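PDB 4CJX: C-1-tetrahydrofolate synthase, cytoplasmic, putative from Trypanosoma brucei, which probably catalyses the NADP-dependent oxidation of methylenetetrahydrofolate and the hydrolysis of the resulting methenyl form, two linked steps of one-carbon metabolism. Local coordinates for residues V213-S216 with A217-L220; S302-L305 with K306-T310; E173-R176 with C177-V180. One frame throughout, in Å; residues are numbered along the deposited sequence. Where two conformers were deposited one is given.

Interaction 1. Residues V213-S216 with A217-L220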
loop_
_atom_site.group_PDB
_atom_site.type_symbol
_atom_site.label_atom_id
_atom_site.label_comp_id
_atom_site.label_asym_id
_atom_site.label_seq_id
_atom_site.Cartn_x
_atom_site.Cartn_y
_atom_site.Cartn_z
ATOM N N VAL B 213 -1.509 8.578 8.694
ATOM C CA VAL B 213 -1.878 7.335 9.328
ATOM C C VAL B 213 -1.306 7.274 10.734
ATOM O O VAL B 213 -0.126 7.566 10.962
ATOM C CB VAL B 213 -1.312 6.127 8.566
ATOM C CG1 VAL B 213 -1.601 4.846 9.339
ATOM C CG2 VAL B 213 -1.922 6.071 7.172
ATOM N N VAL B 214 -2.163 6.840 11.644
ATOM C CA VAL B 214 -1.893 6.781 13.058
ATOM C C VAL B 214 -2.409 5.409 13.569
ATOM O O VAL B 214 -3.134 4.703 12.847
ATOM C CB VAL B 214 -2.613 8.010 13.667
ATOM C CG1 VAL B 214 -3.435 7.695 14.875
ATOM C CG2 VAL B 214 -1.655 9.176 13.876
ATOM N N HIS B 215 -2.011 5.034 14.783
ATOM C CA HIS B 215 -2.413 3.750 15.400
ATOM C C HIS B 215 -3.086 3.940 16.746
ATOM O O HIS B 215 -2.897 4.981 17.378
ATOM C CB HIS B 215 -1.188 2.875 15.589
ATOM C CG HIS B 215 -0.528 2.503 14.310
ATOM N ND1 HIS B 215 -0.774 1.303 13.672
ATOM C CD2 HIS B 215 0.320 3.191 13.509
ATOM C CE1 HIS B 215 -0.071 1.252 12.552
ATOM N NE2 HIS B 215 0.585 2.389 12.421
ATOM N N SER B 216 -3.833 2.932 17.230
ATOM C CA SER B 216 -4.519 3.092 18.534
ATOM C C SER B 216 -3.564 3.425 19.669
ATOM O O SER B 216 -3.901 4.236 20.568
ATOM C CB SER B 216 -5.376 1.874 18.895
ATOM O OG SER B 216 -4.650 0.666 18.718
ATOM N N ALA B 217 -2.359 2.847 19.605
ATOM C CA ALA B 217 -1.363 3.051 20.640
ATOM C C ALA B 217 -0.337 4.115 20.287
ATOM O O ALA B 217 0.632 4.269 20.989
ATOM C CB ALA B 217 -0.690 1.733 20.989
ATOM N N THR B 218 -0.554 4.858 19.207
ATOM C CA THR B 218 0.251 6.038 18.896
ATOM C C THR B 218 0.148 7.046 20.069
ATOM O O THR B 218 -0.916 7.191 20.632
ATOM C CB THR B 218 -0.268 6.682 17.602
ATOM O OG1 THR B 218 -0.084 5.778 16.509
ATOM C CG2 THR B 218 0.413 8.030 17.301
ATOM N N PRO B 219 1.248 7.733 20.433
ATOM C CA PRO B 219 1.101 8.692 21.535
ATOM C C PRO B 219 -0.110 9.634 21.366
ATOM O O PRO B 219 -0.361 10.200 20.304
ATOM C CB PRO B 219 2.417 9.442 21.522
ATOM C CG PRO B 219 3.382 8.426 21.032
ATOM C CD PRO B 219 2.626 7.738 19.918
ATOM N N LEU B 220 -0.879 9.731 22.431
ATOM C CA LEU B 220 -2.144 10.426 22.417
ATOM C C LEU B 220 -2.039 11.888 22.058
ATOM O O LEU B 220 -2.932 12.419 21.425
ATOM C CB LEU B 220 -2.794 10.344 23.797
ATOM C CG LEU B 220 -4.299 10.478 23.672
ATOM C CD1 LEU B 220 -4.874 9.127 23.274
ATOM C CD2 LEU B 220 -4.856 11.004 24.986
HETATM O O HOH W 1 -2.002 0.204 17.880
HETATM O O HOH W 2 -2.701 6.178 22.331
#

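Interaction 2. Residues S302-L305 with K306-T310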
loop_
_atom_site.group_PDB
_atom_site.type_symbol
_atom_site.label_atom_id
_atom_site.label_comp_id
_atom_site.label_asym_id
_atom_site.label_seq_id
_atom_site.Cartn_x
_atom_site.Cartn_y
_atom_site.Cartn_z
ATOM N N SER B 302 -23.025 -4.626 2.034
ATOM C CA SER B 302 -23.509 -4.248 0.707
ATOM C C SER B 302 -22.388 -4.206 -0.332
ATOM O O SER B 302 -22.600 -4.546 -1.496
ATOM C CB SER B 302 -24.204 -2.877 0.753
ATOM O OG SER B 302 -25.341 -2.949 1.598
ATOM N N MET B 303 -21.212 -3.771 0.082
ATOM C CA MET B 303 -20.067 -3.734 -0.834
ATOM C C MET B 303 -19.561 -5.130 -1.221
ATOM O O MET B 303 -19.029 -5.306 -2.318
ATOM C CB MET B 303 -18.921 -2.904 -0.247
ATOM C CG MET B 303 -19.235 -1.421 -0.048
ATOM S SD MET B 303 -19.896 -0.606 -1.516
ATOM C CE MET B 303 -21.645 -0.697 -1.222
ATOM N N LEU B 304 -19.702 -6.099 -0.325
ATOM C CA LEU B 304 -19.332 -7.478 -0.625
ATOM C C LEU B 304 -20.246 -8.000 -1.726
ATOM O O LEU B 304 -19.794 -8.682 -2.626
ATOM C CB LEU B 304 -19.435 -8.375 0.613
ATOM C CG LEU B 304 -19.485 -9.890 0.377
ATOM C CD1 LEU B 304 -18.189 -10.385 -0.252
ATOM C CD2 LEU B 304 -19.763 -10.644 1.666
ATOM N N LEU B 305 -21.534 -7.667 -1.630
ATOM C CA LEU B 305 -22.525 -8.069 -2.628
ATOM C C LEU B 305 -22.247 -7.376 -3.978
ATOM O O LEU B 305 -22.404 -7.974 -5.042
ATOM C CB LEU B 305 -23.938 -7.751 -2.136
ATOM C CG LEU B 305 -24.372 -8.406 -0.817
ATOM C CD1 LEU B 305 -25.861 -8.195 -0.609
ATOM C CD2 LEU B 305 -24.057 -9.889 -0.767
ATOM N N LYS B 306 -21.825 -6.110 -3.912
ATOM C CA LYS B 306 -21.441 -5.368 -5.109
ATOM C C LYS B 306 -20.222 -6.023 -5.812
ATOM O O LYS B 306 -20.289 -6.340 -7.002
ATOM C CB LYS B 306 -21.209 -3.888 -4.765
ATOM C CG LYS B 306 -21.107 -2.992 -5.990
ATOM C CD LYS B 306 -21.132 -1.524 -5.614
ATOM C CE LYS B 306 -21.115 -0.618 -6.844
ATOM N NZ LYS B 306 -20.511 0.719 -6.510
ATOM N N ASN B 307 -19.143 -6.258 -5.068
ATOM C CA ASN B 307 -17.968 -6.940 -5.601
ATOM C C ASN B 307 -18.366 -8.259 -6.271
ATOM O O ASN B 307 -17.926 -8.574 -7.373
ATOM C CB ASN B 307 -16.943 -7.254 -4.508
ATOM C CG ASN B 307 -16.211 -6.032 -3.998
ATOM O OD1 ASN B 307 -16.494 -4.910 -4.401
ATOM N ND2 ASN B 307 -15.272 -6.247 -3.086
ATOM N N THR B 308 -19.224 -9.008 -5.585
ATOM C CA THR B 308 -19.653 -10.316 -6.044
ATOM C C THR B 308 -20.450 -10.239 -7.353
ATOM O O THR B 308 -20.225 -11.035 -8.276
ATOM C CB THR B 308 -20.470 -11.010 -4.931
ATOM O OG1 THR B 308 -19.658 -11.136 -3.739
ATOM C CG2 THR B 308 -20.967 -12.357 -5.394
ATOM N N LEU B 309 -21.352 -9.266 -7.450
ATOM C CA LEU B 309 -22.091 -9.035 -8.692
ATOM C C LEU B 309 -21.153 -8.595 -9.816
ATOM O O LEU B 309 -21.306 -9.045 -10.943
ATOM C CB LEU B 309 -23.208 -8.009 -8.490
ATOM C CG LEU B 309 -24.159 -7.745 -9.660
ATOM C CD1 LEU B 309 -24.948 -8.982 -10.065
ATOM C CD2 LEU B 309 -25.107 -6.619 -9.280
ATOM N N THR B 310 -20.180 -7.735 -9.504
ATOM C CA THR B 310 -19.152 -7.357 -10.474
ATOM C C THR B 310 -18.365 -8.586 -10.942
ATOM O O THR B 310 -18.158 -8.778 -12.155
ATOM C CB THR B 310 -18.228 -6.249 -9.938
ATOM O OG1 THR B 310 -19.020 -5.091 -9.653
ATOM C CG2 THR B 310 -17.192 -5.864 -10.950
#

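Interaction 3. Residues E173-R176 with C177-V180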
loop_
_atom_site.group_PDB
_atom_site.type_symbol
_atom_site.label_atom_id
_atom_site.label_comp_id
_atom_site.label_asym_id
_atom_site.label_seq_id
_atom_site.Cartn_x
_atom_site.Cartn_y
_atom_site.Cartn_z
ATOM N N GLU B 173 -17.896 4.889 -0.008
ATOM C CA GLU B 173 -19.312 5.057 -0.338
ATOM C C GLU B 173 -20.026 6.019 0.636
ATOM O O GLU B 173 -20.878 6.811 0.220
ATOM C CB GLU B 173 -20.012 3.691 -0.369
ATOM C CG GLU B 173 -21.525 3.720 -0.561
ATOM C CD GLU B 173 -21.982 4.197 -1.944
ATOM O OE1 GLU B 173 -21.179 4.248 -2.902
ATOM O OE2 GLU B 173 -23.179 4.529 -2.053
ATOM N N LEU B 174 -19.695 5.939 1.920
ATOM C CA LEU B 174 -20.282 6.856 2.877
ATOM C C LEU B 174 -19.786 8.299 2.688
ATOM O O LEU B 174 -20.572 9.220 2.832
ATOM C CB LEU B 174 -20.076 6.355 4.305
ATOM C CG LEU B 174 -20.941 5.112 4.565
ATOM C CD1 LEU B 174 -20.608 4.518 5.901
ATOM C CD2 LEU B 174 -22.423 5.411 4.515
ATOM N N LEU B 175 -18.508 8.483 2.326
ATOM C CA LEU B 175 -18.004 9.822 1.925
ATOM C C LEU B 175 -18.715 10.383 0.684
ATOM O O LEU B 175 -19.047 11.571 0.604
ATOM C CB LEU B 175 -16.489 9.817 1.726
ATOM C CG LEU B 175 -15.700 9.636 3.029
ATOM C CD1 LEU B 175 -14.212 9.439 2.763
ATOM C CD2 LEU B 175 -15.890 10.807 3.983
ATOM N N ARG B 176 -18.969 9.513 -0.277
ATOM C CA ARG B 176 -19.715 9.873 -1.485
ATOM C C ARG B 176 -21.138 10.353 -1.125
ATOM O O ARG B 176 -21.636 11.359 -1.661
ATOM C CB ARG B 176 -19.771 8.633 -2.370
ATOM C CG ARG B 176 -20.302 8.827 -3.759
ATOM C CD ARG B 176 -20.579 7.460 -4.368
ATOM N NE ARG B 176 -20.990 7.541 -5.758
ATOM C CZ ARG B 176 -21.302 6.486 -6.509
ATOM N NH1 ARG B 176 -21.260 5.249 -6.001
ATOM N NH2 ARG B 176 -21.659 6.662 -7.777
ATOM N N CYS B 177 -21.781 9.608 -0.222
ATOM C CA CYS B 177 -23.122 9.941 0.246
ATOM C C CYS B 177 -23.139 11.294 0.959
ATOM O O CYS B 177 -24.070 12.086 0.772
ATOM C CB CYS B 177 -23.657 8.864 1.201
ATOM S SG CYS B 177 -24.046 7.278 0.428
ATOM N N SER B 178 -22.122 11.548 1.782
ATOM C CA SER B 178 -22.001 12.832 2.440
ATOM C C SER B 178 -21.898 13.914 1.361
ATOM O O SER B 178 -22.601 14.926 1.405
ATOM C CB SER B 178 -20.809 12.859 3.424
ATOM O OG SER B 178 -19.547 13.037 2.766
ATOM N N GLY B 179 -21.055 13.657 0.368
ATOM C CA GLY B 179 -20.716 14.636 -0.668
ATOM C C GLY B 179 -19.597 15.606 -0.285
ATOM O O GLY B 179 -19.386 16.573 -0.980
ATOM N N VAL B 180 -18.857 15.345 0.786
ATOM C CA VAL B 180 -17.726 16.220 1.141
ATOM C C VAL B 180 -16.584 16.180 0.105
ATOM O O VAL B 180 -16.319 15.146 -0.523
ATOM C CB VAL B 180 -17.126 15.914 2.527
ATOM C CG1 VAL B 180 -18.204 16.057 3.606
ATOM C CG2 VAL B 180 -16.463 14.549 2.561
HETATM O O HOH W 3 -17.622 13.140 -1.388
#

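Interaction 1. Residues V213-S216 with A217-L220
The T218 side chain is turned so that OG1 sits beside its own backbone N (chi1 -64°) while CG2 lies anti to it, which faces the hydroxyl toward H215 and the methyl toward V214. T218 is the last residue of a type I beta turn, H215 to T218, which leads out of strand 210-214 of the Rossmann-like NAD(P)-binding domain toward helix 220-228.

Two hydrogen bonds tie the ends of the turn together. The amide of H215 donates to T218 OG1 over 2.7 Å, with an N-H...O angle of 146°. In return T218 N donates to H215 O at 3.0 Å, reaching it from well above the carbonyl plane, 66° out of it. The hydroxyl also packs against H215 CB, 3.2 Å from T218 OG1. On the other branch, T218 CG2 meets V214 CG2 at 4.2 Å, the two side chains crossing at about a right angle; both are buried, and both also touch I223 of helix 220-228. A beta-branched residue with one polar and one apolar branch suits this place well.

S216 and A217 are the two central residues of the turn, where the serine hydroxyl and the alanine amide share one water. S216 binds NADP(+) in a structure of this protein, and the H215 side chain touches R192, another cofactor residue, consistent with the turn bordering the cofactor site. On the strand side, V213 pairs antiparallel with a strand of the second subunit, so the sheet continues across the dimer.

Two waters bridge polar atoms of the turn. The shared one lies 2.8 Å from S216 OG and accepts from A217 N. The other donates to both S216 O, at 2.9 Å, and T218 O, at 2.7 Å.

Interaction 2. Residues S302-L305 with K306-T310
K306 and M303 meet on one flank of the helix, where the lysine's CD comes loosely near the thioether, K306 CD 4.4 Å from M303 SD. With CG anti to the backbone N (chi1 -167°), the K306 chain stays extended all the way to NZ, so its CB and CD make the contact while the amine leads away from the other segment. Its CB rests 3.6 Å from both S302 O and M303 O, and its amide donates to S302 O. A long residue, greasy near the backbone and charged at the tip, fits such a border between core and solvent. M303, flexible and unbranched, fills the buried side.

L305 works differently. Its carbonyl accepts from L309 N at 2.9 Å, whereas its isobutyl group, apolar and buried, reaches L41, A80 and A81, so helix 296-316 packs against helices 30-51 and 68-83 of the catalytic domain. The L304 side chain lies about 6 Å from the bound inhibitor, and the helix thus passes close to its pocket.

One turn on, L304 O accepts from two donors of T308, OG1 at 2.7 Å and N at 3.0 Å, from opposite faces of the carbonyl plane. The buried threonine hydroxyl is satisfied by L304 O and S117 OG, as N307 ND2 is by A143 O and V164 O, while N307 N donates to M303 O almost straight, at 176°.

Interaction 3. Residues E173-R176 with C177-V180
The carboxylate of E173 lies between C177 and R176. E173 OE1 accepts from R176 NH1 at 3.3 Å through its syn lone pair, as part of a salt bridge, and lies 13° out of the guanidinium plane. E173 OE2 is 3.8 Å from C177 SG in one of the two conformers of C177, so the approach is doubtful. The extended chain of R176, paired with the bent one of E173, brings the charges together three residues apart on the helix surface.

At the end of helix 166-178 the side chain of S178 turns back. Its OG, held between backbone N and carbonyl carbon (chi1 79°), donates to L175 O at 2.7 Å and accepts from V180 N at 3.1 Å, nearly straight at 173°. This is an ST turn, and it gives V180 N a partner just where the helix ends. G179 N reaches L175 O too, at 2.9 Å and from the same face as S178 OG. G179 has positive phi, a backbone shape that suits glycine, since a CB here would press on the carbonyl O of S178. The V180 side chain packs against the helix end, CG2 to L175 CD2 at 4.0 Å, and also touches Y288 of strand 288-289.

Overall arrangement
The three contacts differ in depth. Interaction 2 is buried mid-helix packing, and the other two are partly buried ends of secondary-structure elements: interaction 1 where a strand stops, interaction 3 where a helix does. In both, a hydroxyl bonds to the backbone, as acceptor in interaction 1 and as both donor and acceptor in interaction 3, while in interaction 2 a threonine reinforces an existing helical bond. The surface salt bridge belongs to interaction 3 alone. Helices 296-316 and 166-178, which carry interactions 2 and 3, touch each other, though the nearest atoms of the two contacts stay about 4 Å apart without touching. Interaction 1 lies about 32 Å, centre to centre, from interaction 2, and only it is touched by the second subunit.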